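Local coordinates for metallo-beta-lactamase domain-containing protein (Enterococcus faecalis, PDB 2AZ4) that binds two zinc ions in a metallo-beta-lactamase fold and may act as an exonuclease and bind RNA, as relatives do, its biological role remaining unknown, at residues R298-E303 with Y328-V333; G294-Y299 with P312-P317; Y27-I32 with D82-A87. All blocks are in the same frame, centred on the assembly; numbering follows the deposited sequence.

How the contacts relate
Contact 3 comes first along the chain and pairs two neighbouring parallel strands, 30-34 and 85-89, in one of the two mixed sheets of the metallo-beta-lactamase fold. Contacts 1 and 2 follow much later, in a separate parallel sheet, from its outermost strand 298-300; the centres of contacts 1 and 3 are about 47 Å apart, as are those of contacts 2 and 3. Contacts 1 and 2 lie about 10 Å apart between centres and share Arg298 and Tyr299: contact 2 ties strand 298-300 to the loop before helix 318-323, whereas contact 1 reaches past strand 278-282 to strand 328-331. They touch where Tyr300 CB meets Ile316 O. The protein thus combines a zinc-binding part with a second, alpha/beta part.

Contact 1 (R298-E303 with Y328-V333); sequences RYYYAE and YLWQVV
Tyr300 meets Gln331 and Trp330 at the heart of this contact, while upstream of it Arg298 reaches Tyr328 only through a water: Arg298 NE donates to it at 3.0 Å, and the same water lies 3.3 Å from Tyr328 OH. Two residues on from the arginine, the ring of Tyr300 extends across toward 328-333, its chi1 of 75° placing CG on the side of CA flanked by both main-chain neighbours. There the hydroxyl donates to the backbone oxygen of Gln331, with Tyr300 OH only 2.5 Å from Gln331 O. The donor lies in the carbonyl plane, and the acceptor in turn lies at the edge of the phenol ring, close to its plane. A second water donates to Tyr300 OH and accepts from Val333 N at 3.0 Å, so the hydroxyl is gripped twice and the backbone NH of Val333, two residues beyond the strand, is satisfied as well.

These segments belong to a six-stranded parallel sheet, where strand 298-300, helix 318-323 and strand 328-331 form a beta-alpha-beta crossover that skips strand 278-282. Backbone bonds join Arg298 and Tyr300 to Leu281 of that middle strand, and the phenol bridges the strand's width to reach a carbonyl two strands away. The indole of Trp330 meets the same phenol in a T-shaped stack, its edge directed at the Tyr300 face, with the six-membered-ring centroids 5.7 Å apart and the planes at 85°. The closest ring carbons are Tyr300 CE2 and Trp330 CE3, at 4.1 Å. Leu321 of helix 318-323 touches both aromatic side chains.

Beyond the strand, Ala302 points its methyl toward the other segment, where CB lies 4.1 Å from Val333 CG2. That same branch, Val333 CG2, also comes within 3.8 Å of Tyr300 OH.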
loop_
_atom_site.group_PDB
_atom_site.type_symbol
_atom_site.label_atom_id
_atom_site.label_comp_id
_atom_site.label_asym_id
_atom_site.label_seq_id
_atom_site.Cartn_x
_atom_site.Cartn_y
_atom_site.Cartn_z
ATOM N N ARG A 298 -23.471 3.304 9.027
ATOM C CA ARG A 298 -23.555 4.365 10.049
ATOM C C ARG A 298 -22.172 4.956 10.322
ATOM O O ARG A 298 -21.146 4.299 10.123
ATOM C CB ARG A 298 -24.228 3.855 11.344
ATOM C CG ARG A 298 -25.729 3.591 11.174
ATOM C CD ARG A 298 -26.277 2.709 12.307
ATOM N NE ARG A 298 -27.666 2.320 12.052
ATOM C CZ ARG A 298 -28.057 1.342 11.222
ATOM N NH1 ARG A 298 -27.171 0.622 10.524
ATOM N NH2 ARG A 298 -29.355 1.098 11.072
ATOM N N TYR A 299 -22.139 6.218 10.733
ATOM C CA TYR A 299 -20.882 6.927 10.879
ATOM C C TYR A 299 -20.989 8.036 11.900
ATOM O O TYR A 299 -22.077 8.439 12.255
ATOM C CB TYR A 299 -20.460 7.541 9.539
ATOM C CG TYR A 299 -21.451 8.577 9.031
ATOM C CD1 TYR A 299 -21.303 9.938 9.331
ATOM C CD2 TYR A 299 -22.542 8.191 8.251
ATOM C CE1 TYR A 299 -22.215 10.872 8.854
ATOM C CE2 TYR A 299 -23.461 9.104 7.793
ATOM C CZ TYR A 299 -23.278 10.448 8.065
ATOM O OH TYR A 299 -24.212 11.351 7.596
ATOM N N TYR A 300 -19.837 8.525 12.342
ATOM C CA TYR A 300 -19.748 9.726 13.166
ATOM C C TYR A 300 -18.653 10.614 12.591
ATOM O O TYR A 300 -17.714 10.135 11.927
ATOM C CB TYR A 300 -19.496 9.397 14.645
ATOM C CG TYR A 300 -18.094 8.965 14.942
ATOM C CD1 TYR A 300 -17.206 9.818 15.597
ATOM C CD2 TYR A 300 -17.637 7.698 14.540
ATOM C CE1 TYR A 300 -15.908 9.410 15.868
ATOM C CE2 TYR A 300 -16.344 7.287 14.795
ATOM C CZ TYR A 300 -15.486 8.145 15.446
ATOM O OH TYR A 300 -14.196 7.750 15.687
ATOM N N TYR A 301 -18.806 11.911 12.814
ATOM C CA TYR A 301 -17.798 12.885 12.431
ATOM C C TYR A 301 -16.764 13.068 13.517
ATOM O O TYR A 301 -17.099 13.319 14.677
ATOM C CB TYR A 301 -18.452 14.222 12.137
ATOM C CG TYR A 301 -19.151 14.244 10.815
ATOM C CD1 TYR A 301 -18.410 14.301 9.625
ATOM C CD2 TYR A 301 -20.538 14.251 10.739
ATOM C CE1 TYR A 301 -19.038 14.331 8.391
ATOM C CE2 TYR A 301 -21.188 14.290 9.498
ATOM C CZ TYR A 301 -20.405 14.332 8.331
ATOM O OH TYR A 301 -21.001 14.359 7.106
ATOM N N ALA A 302 -15.497 12.947 13.133
ATOM C CA ALA A 302 -14.394 13.276 14.027
ATOM C C ALA A 302 -13.809 14.641 13.637
ATOM O O ALA A 302 -12.782 15.063 14.160
ATOM C CB ALA A 302 -13.339 12.190 13.968
ATOM N N GLU A 303 -14.474 15.327 12.714
ATOM C CA GLU A 303 -14.038 16.636 12.239
ATOM C C GLU A 303 -15.277 17.513 12.046
ATOM O O GLU A 303 -16.400 17.016 12.029
ATOM C CB GLU A 303 -13.241 16.490 10.930
ATOM C CG GLU A 303 -11.893 15.723 11.112
ATOM C CD GLU A 303 -11.232 15.211 9.811
ATOM O OE1 GLU A 303 -11.571 15.676 8.697
ATOM O OE2 GLU A 303 -10.340 14.320 9.933
ATOM N N TYR A 328 -23.120 -1.101 19.480
ATOM C CA TYR A 328 -22.198 -0.775 18.402
ATOM C C TYR A 328 -20.806 -1.366 18.536
ATOM O O TYR A 328 -20.275 -1.505 19.644
ATOM C CB TYR A 328 -22.068 0.744 18.246
ATOM C CG TYR A 328 -23.396 1.415 18.065
ATOM C CD1 TYR A 328 -24.121 1.252 16.880
ATOM C CD2 TYR A 328 -23.930 2.217 19.074
ATOM C CE1 TYR A 328 -25.364 1.857 16.708
ATOM C CE2 TYR A 328 -25.169 2.837 18.919
ATOM C CZ TYR A 328 -25.868 2.657 17.739
ATOM O OH TYR A 328 -27.068 3.267 17.571
ATOM N N LEU A 329 -20.214 -1.663 17.376
ATOM C CA LEU A 329 -18.788 -1.783 17.255
ATOM C C LEU A 329 -18.415 -0.534 16.468
ATOM O O LEU A 329 -18.860 -0.369 15.341
ATOM C CB LEU A 329 -18.409 -3.052 16.479
ATOM C CG LEU A 329 -16.939 -3.106 16.030
ATOM C CD1 LEU A 329 -15.978 -3.425 17.197
ATOM C CD2 LEU A 329 -16.710 -4.056 14.863
ATOM N N TRP A 330 -17.630 0.362 17.059
ATOM C CA TRP A 330 -17.290 1.604 16.356
ATOM C C TRP A 330 -15.807 1.899 16.185
ATOM O O TRP A 330 -14.975 1.449 16.954
ATOM C CB TRP A 330 -18.024 2.812 16.932
ATOM C CG TRP A 330 -17.771 3.163 18.413
ATOM C CD1 TRP A 330 -18.370 2.589 19.501
ATOM C CD2 TRP A 330 -16.934 4.217 18.924
ATOM N NE1 TRP A 330 -17.937 3.205 20.668
ATOM C CE2 TRP A 330 -17.048 4.199 20.340
ATOM C CE3 TRP A 330 -16.076 5.157 18.325
ATOM C CZ2 TRP A 330 -16.344 5.101 21.169
ATOM C CZ3 TRP A 330 -15.350 6.058 19.162
ATOM C CH2 TRP A 330 -15.511 6.026 20.561
ATOM N N GLN A 331 -15.487 2.654 15.143
ATOM C CA GLN A 331 -14.102 2.910 14.794
ATOM C C GLN A 331 -13.606 4.103 15.609
ATOM O O GLN A 331 -14.069 5.236 15.412
ATOM C CB GLN A 331 -13.992 3.190 13.290
ATOM C CG GLN A 331 -12.604 3.659 12.798
ATOM C CD GLN A 331 -12.595 4.089 11.333
ATOM O OE1 GLN A 331 -13.642 4.371 10.769
ATOM N NE2 GLN A 331 -11.394 4.163 10.713
ATOM N N VAL A 332 -12.662 3.876 16.513
ATOM C CA VAL A 332 -12.090 5.008 17.282
ATOM C C VAL A 332 -10.767 5.423 16.640
ATOM O O VAL A 332 -9.921 4.571 16.350
ATOM C CB VAL A 332 -11.916 4.672 18.790
ATOM C CG1 VAL A 332 -11.061 3.413 18.978
ATOM C CG2 VAL A 332 -11.327 5.856 19.573
ATOM N N VAL A 333 -10.604 6.728 16.400
ATOM C CA VAL A 333 -9.432 7.253 15.683
ATOM C C VAL A 333 -8.587 8.271 16.479
ATOM O O VAL A 333 -7.454 8.598 16.097
ATOM C CB VAL A 333 -9.840 7.863 14.317
ATOM C CG1 VAL A 333 -10.476 6.793 13.428
ATOM C CG2 VAL A 333 -10.802 9.075 14.502
HETATM O O HOH W 1 -28.654 3.210 14.710
HETATM O O HOH W 2 -12.456 8.729 17.608
#

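Contact 2 (G294-Y299 with P312-P317); sequences GIEVRY and PALEIP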
loop_
_atom_site.group_PDB
_atom_site.type_symbol
_atom_site.label_atom_id
_atom_site.label_comp_id
_atom_site.label_asym_id
_atom_site.label_seq_id
_atom_site.Cartn_x
_atom_site.Cartn_y
_atom_site.Cartn_z
ATOM N N GLY A 294 -20.195 1.312 -2.837
ATOM C CA GLY A 294 -21.605 1.696 -2.715
ATOM C C GLY A 294 -22.232 1.251 -1.398
ATOM O O GLY A 294 -23.452 1.211 -1.275
ATOM N N ILE A 295 -21.401 0.912 -0.414
ATOM C CA ILE A 295 -21.905 0.442 0.866
ATOM C C ILE A 295 -22.211 1.635 1.776
ATOM O O ILE A 295 -21.427 2.574 1.873
ATOM C CB ILE A 295 -20.956 -0.570 1.519
ATOM C CG1 ILE A 295 -21.015 -1.895 0.754
ATOM C CG2 ILE A 295 -21.331 -0.804 3.007
ATOM C CD1 ILE A 295 -19.917 -2.904 1.167
ATOM N N GLU A 296 -23.389 1.615 2.391
ATOM C CA GLU A 296 -23.804 2.687 3.271
ATOM C C GLU A 296 -23.818 2.158 4.682
ATOM O O GLU A 296 -24.536 1.209 4.990
ATOM C CB GLU A 296 -25.159 3.240 2.871
ATOM C CG GLU A 296 -25.102 3.995 1.546
ATOM C CD GLU A 296 -26.244 4.947 1.375
ATOM O OE1 GLU A 296 -27.078 4.703 0.473
ATOM O OE2 GLU A 296 -26.309 5.941 2.131
ATOM N N VAL A 297 -22.966 2.735 5.518
ATOM C CA VAL A 297 -22.840 2.309 6.895
ATOM C C VAL A 297 -23.071 3.534 7.779
ATOM O O VAL A 297 -22.871 4.663 7.330
ATOM C CB VAL A 297 -21.432 1.657 7.146
ATOM C CG1 VAL A 297 -20.281 2.675 6.947
ATOM C CG2 VAL A 297 -21.347 1.010 8.528
ATOM N N ARG A 298 -23.471 3.304 9.027
ATOM C CA ARG A 298 -23.555 4.365 10.049
ATOM C C ARG A 298 -22.172 4.956 10.322
ATOM O O ARG A 298 -21.146 4.299 10.123
ATOM C CB ARG A 298 -24.228 3.855 11.344
ATOM C CG ARG A 298 -25.729 3.591 11.174
ATOM C CD ARG A 298 -26.277 2.709 12.307
ATOM N NE ARG A 298 -27.666 2.320 12.052
ATOM C CZ ARG A 298 -28.057 1.342 11.222
ATOM N NH1 ARG A 298 -27.171 0.622 10.524
ATOM N NH2 ARG A 298 -29.355 1.098 11.072
ATOM N N TYR A 299 -22.139 6.218 10.733
ATOM C CA TYR A 299 -20.882 6.927 10.879
ATOM C C TYR A 299 -20.989 8.036 11.900
ATOM O O TYR A 299 -22.077 8.439 12.255
ATOM C CB TYR A 299 -20.460 7.541 9.539
ATOM C CG TYR A 299 -21.451 8.577 9.031
ATOM C CD1 TYR A 299 -21.303 9.938 9.331
ATOM C CD2 TYR A 299 -22.542 8.191 8.251
ATOM C CE1 TYR A 299 -22.215 10.872 8.854
ATOM C CE2 TYR A 299 -23.461 9.104 7.793
ATOM C CZ TYR A 299 -23.278 10.448 8.065
ATOM O OH TYR A 299 -24.212 11.351 7.596
ATOM N N PRO A 312 -27.370 12.043 5.867
ATOM C CA PRO A 312 -27.429 12.651 7.206
ATOM C C PRO A 312 -28.133 11.774 8.239
ATOM O O PRO A 312 -27.791 11.821 9.421
ATOM C CB PRO A 312 -28.223 13.935 6.978
ATOM C CG PRO A 312 -27.990 14.280 5.538
ATOM C CD PRO A 312 -27.923 12.940 4.830
ATOM N N ALA A 313 -29.089 10.968 7.801
ATOM C CA ALA A 313 -29.844 10.100 8.712
ATOM C C ALA A 313 -29.051 8.906 9.248
ATOM O O ALA A 313 -29.515 8.184 10.133
ATOM C CB ALA A 313 -31.105 9.626 8.038
ATOM N N LEU A 314 -27.869 8.675 8.697
ATOM C CA LEU A 314 -27.038 7.563 9.148
ATOM C C LEU A 314 -25.968 8.031 10.132
ATOM O O LEU A 314 -25.074 7.265 10.532
ATOM C CB LEU A 314 -26.430 6.821 7.949
ATOM C CG LEU A 314 -27.458 6.009 7.136
ATOM C CD1 LEU A 314 -26.835 5.470 5.846
ATOM C CD2 LEU A 314 -28.057 4.893 7.975
ATOM N N GLU A 315 -26.065 9.293 10.537
ATOM C CA GLU A 315 -25.073 9.845 11.458
ATOM C C GLU A 315 -25.469 9.457 12.848
ATOM O O GLU A 315 -26.643 9.552 13.207
ATOM C CB GLU A 315 -24.986 11.362 11.353
ATOM C CG GLU A 315 -23.878 11.967 12.250
ATOM C CD GLU A 315 -23.887 13.482 12.285
ATOM O OE1 GLU A 315 -24.533 14.101 11.407
ATOM O OE2 GLU A 315 -23.243 14.061 13.189
ATOM N N ILE A 316 -24.481 9.009 13.619
ATOM C CA ILE A 316 -24.637 8.756 15.043
ATOM C C ILE A 316 -23.794 9.810 15.769
ATOM O O ILE A 316 -22.641 10.070 15.381
ATOM C CB ILE A 316 -24.148 7.346 15.450
ATOM C CG1 ILE A 316 -24.688 6.246 14.511
ATOM C CG2 ILE A 316 -24.422 7.067 16.947
ATOM C CD1 ILE A 316 -26.215 5.996 14.552
ATOM N N PRO A 317 -24.382 10.483 16.775
ATOM C CA PRO A 317 -23.554 11.442 17.530
ATOM C C PRO A 317 -22.422 10.743 18.277
ATOM O O PRO A 317 -22.628 9.677 18.863
ATOM C CB PRO A 317 -24.540 12.056 18.526
ATOM C CG PRO A 317 -25.919 11.760 17.952
ATOM C CD PRO A 317 -25.780 10.449 17.242
#
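Tyr299 and Glu315 form the tight part of this contact, bridged backbone to backbone and packed ring against main chain. Tyr299 N donates to Leu314 O at 3.1 Å, and Tyr299 O receives the nearly straight bond from Ile316 N at 2.8 Å (N-H...O 173°), so both polar backbone groups of the tyrosine are used by the loop. The side chain leaves its CA away from 312-317, but a chi1 of 63° turns the ring back beneath the loop. There Glu315 CA sits over one face, 4.0 Å from the ring centroid, in a CH-pi contact. Leu314 CB adds a second apolar touch at 3.7 Å from Tyr299 CE2, while the buried phenol's OH bonds to the backbone oxygen of Asn311, just ahead of the segment.

On the solvent side the fit is looser and largely aliphatic. The extended chain of Arg298 lays its CG 4.2 Å from Leu314 CD2 and its CD 4.0 Å from Ile316 CD1. The other leucine branch, Leu314 CD1, reaches Glu296, crossing that side chain at about a right angle, with Glu296 OE2 at 3.8 Å.

Helix 283-293 ends just before Gly294, and its Ala286 packs against both Val297 and Tyr299. The short 3-10 turn 312-314 lies alongside an outermost strand of a parallel sheet, with a single bridge between Tyr299 of the strand and Glu315 of the connection, which leads on through helix 318-323 to strand 328-331 as a beta-alpha-beta crossover.

Contact 3 (Y27-I32 with D82-A87); sequences YKDAHI and DYQHTA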
loop_
_atom_site.group_PDB
_atom_site.type_symbol
_atom_site.label_atom_id
_atom_site.label_comp_id
_atom_site.label_asym_id
_atom_site.label_seq_id
_atom_site.Cartn_x
_atom_site.Cartn_y
_atom_site.Cartn_z
ATOM N N TYR A 27 12.919 0.823 -24.086
ATOM C CA TYR A 27 12.996 0.184 -25.388
ATOM C C TYR A 27 12.772 1.241 -26.471
ATOM O O TYR A 27 11.719 1.894 -26.498
ATOM C CB TYR A 27 11.922 -0.898 -25.547
ATOM C CG TYR A 27 12.025 -1.639 -26.867
ATOM C CD1 TYR A 27 13.008 -2.612 -27.062
ATOM C CD2 TYR A 27 11.146 -1.368 -27.915
ATOM C CE1 TYR A 27 13.116 -3.303 -28.267
ATOM C CE2 TYR A 27 11.254 -2.043 -29.135
ATOM C CZ TYR A 27 12.243 -3.018 -29.294
ATOM O OH TYR A 27 12.342 -3.710 -30.475
ATOM N N LYS A 28 13.759 1.372 -27.360
ATOM C CA LYS A 28 13.799 2.407 -28.408
ATOM C C LYS A 28 13.548 3.784 -27.791
ATOM O O LYS A 28 14.222 4.148 -26.837
ATOM C CB LYS A 28 12.847 2.098 -29.573
ATOM C CG LYS A 28 13.252 0.900 -30.426
ATOM C CD LYS A 28 12.214 0.681 -31.509
ATOM C CE LYS A 28 12.740 -0.169 -32.644
ATOM N NZ LYS A 28 11.662 -0.389 -33.670
ATOM N N ASP A 29 12.586 4.535 -28.318
ATOM C CA ASP A 29 12.275 5.855 -27.775
ATOM C C ASP A 29 11.136 5.869 -26.740
ATOM O O ASP A 29 10.507 6.918 -26.502
ATOM C CB ASP A 29 11.999 6.853 -28.901
ATOM C CG ASP A 29 10.849 6.444 -29.788
ATOM O OD1 ASP A 29 10.252 5.362 -29.580
ATOM O OD2 ASP A 29 10.548 7.232 -30.717
ATOM N N ALA A 30 10.891 4.724 -26.110
ATOM C CA ALA A 30 9.929 4.685 -25.019
ATOM C C ALA A 30 10.526 4.161 -23.718
ATOM O O ALA A 30 11.463 3.337 -23.717
ATOM C CB ALA A 30 8.674 3.882 -25.422
ATOM N N HIS A 31 10.003 4.667 -22.604
ATOM C CA HIS A 31 10.350 4.110 -21.305
ATOM C C HIS A 31 9.225 4.257 -20.299
ATOM O O HIS A 31 8.420 5.192 -20.384
ATOM C CB HIS A 31 11.725 4.626 -20.775
ATOM C CG HIS A 31 11.807 6.101 -20.511
ATOM N ND1 HIS A 31 10.833 7.003 -20.890
ATOM C CD2 HIS A 31 12.781 6.835 -19.914
ATOM C CE1 HIS A 31 11.198 8.224 -20.525
ATOM N NE2 HIS A 31 12.370 8.146 -19.926
ATOM N N ILE A 32 9.154 3.297 -19.388
ATOM C CA ILE A 32 8.189 3.294 -18.302
ATOM C C ILE A 32 8.909 3.224 -16.960
ATOM O O ILE A 32 10.064 2.793 -16.889
ATOM C CB ILE A 32 7.166 2.139 -18.403
ATOM C CG1 ILE A 32 7.861 0.777 -18.276
ATOM C CG2 ILE A 32 6.377 2.274 -19.688
ATOM C CD1 ILE A 32 6.918 -0.431 -18.188
ATOM N N ASP A 82 16.975 10.814 -25.216
ATOM C CA ASP A 82 15.666 11.457 -25.113
ATOM C C ASP A 82 14.615 10.425 -25.481
ATOM O O ASP A 82 14.857 9.558 -26.330
ATOM C CB ASP A 82 15.557 12.641 -26.069
ATOM C CG ASP A 82 16.402 13.825 -25.640
ATOM O OD1 ASP A 82 16.808 13.907 -24.462
ATOM O OD2 ASP A 82 16.666 14.685 -26.498
ATOM N N TYR A 83 13.459 10.500 -24.835
ATOM C CA TYR A 83 12.379 9.549 -25.095
ATOM C C TYR A 83 11.138 10.268 -25.624
ATOM O O TYR A 83 10.758 11.322 -25.111
ATOM C CB TYR A 83 12.072 8.734 -23.834
ATOM C CG TYR A 83 13.180 7.757 -23.512
ATOM C CD1 TYR A 83 13.208 6.495 -24.100
ATOM C CD2 TYR A 83 14.206 8.097 -22.630
ATOM C CE1 TYR A 83 14.229 5.593 -23.835
ATOM C CE2 TYR A 83 15.239 7.195 -22.347
ATOM C CZ TYR A 83 15.242 5.948 -22.966
ATOM O OH TYR A 83 16.253 5.053 -22.699
ATOM N N GLN A 84 10.535 9.713 -26.669
ATOM C CA GLN A 84 9.290 10.264 -27.217
ATOM C C GLN A 84 8.065 9.873 -26.397
ATOM O O GLN A 84 7.077 10.617 -26.386
ATOM C CB GLN A 84 9.080 9.837 -28.672
ATOM C CG GLN A 84 9.982 10.591 -29.660
ATOM C CD GLN A 84 9.747 12.090 -29.614
ATOM O OE1 GLN A 84 10.640 12.865 -29.243
ATOM N NE2 GLN A 84 8.533 12.503 -29.960
ATOM N N HIS A 85 8.139 8.718 -25.725
ATOM C CA HIS A 85 6.992 8.140 -24.993
ATOM C C HIS A 85 7.433 7.766 -23.591
ATOM O O HIS A 85 8.382 7.007 -23.425
ATOM C CB HIS A 85 6.450 6.880 -25.692
ATOM C CG HIS A 85 6.195 7.058 -27.158
ATOM N ND1 HIS A 85 5.053 7.652 -27.652
ATOM C CD2 HIS A 85 6.931 6.706 -28.243
ATOM C CE1 HIS A 85 5.105 7.679 -28.973
ATOM N NE2 HIS A 85 6.230 7.106 -29.356
ATOM N N THR A 86 6.741 8.312 -22.585
ATOM C CA THR A 86 7.090 8.091 -21.196
ATOM C C THR A 86 5.796 7.853 -20.449
ATOM O O THR A 86 4.778 8.483 -20.760
ATOM C CB THR A 86 7.796 9.327 -20.585
ATOM O OG1 THR A 86 8.938 9.699 -21.387
ATOM C CG2 THR A 86 8.239 9.032 -19.143
ATOM N N ALA A 87 5.824 6.955 -19.464
ATOM C CA ALA A 87 4.664 6.776 -18.588
ATOM C C ALA A 87 5.077 6.176 -17.267
ATOM O O ALA A 87 6.117 5.500 -17.169
ATOM C CB ALA A 87 3.605 5.868 -19.260
#
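Adjacent parallel strands of a mixed sheet in the metallo-beta-lactamase fold, 30-34 and 85-89, begin side by side here, and the type II' turn from Tyr27 to Ala30 closes the hairpin of strands 22-27 and 30-34. The axes of the short segments 30-32 and 85-87 approach to 4.8 Å, 5° from parallel. The ladder starts with Asp29 O, which accepts from His85 N at 3.1 Å and, weakly, from Gln84 N. His31 N then donates to His85 O at 3.0 Å, and His31 O accepts from Ala87 N, the alternation expected of a parallel pair.

Above this ladder the imidazole of His31 lies against the phenol of Tyr83 in a face-to-face stack, with centroids 3.8 Å apart and planes at 16°. The overlap is displaced: His31 CD2 and Tyr83 CD2 come within 3.3 Å, each lying over the rim of the other ring. The His31 chi1 of 63° folds the imidazole over toward 82-87, where Tyr83 covers one face. His31 CB also sits over the phenol face. Against the turn, Tyr83 CE1 is 3.3 Å from Lys28 O, and the ring edge meets Asp29 C and Ala30 N. On the other side of the sheet, Ala30 CB rests 3.7 Å from His85 CB, and Asp29 OD1 lies in the plane of the His85 ring at its edge.

Strand 22-27 flanks 30-34 across from 85-89, and its Ala26 touches both His31 and Tyr83. Val155 of strand 152-155, in the second mixed sheet, packs on Ala30, Ile32, His85 and Ala87, and Ile158 and Val160 of strand 158-164 extend this sheet-to-sheet packing along Ala30 and Ile32.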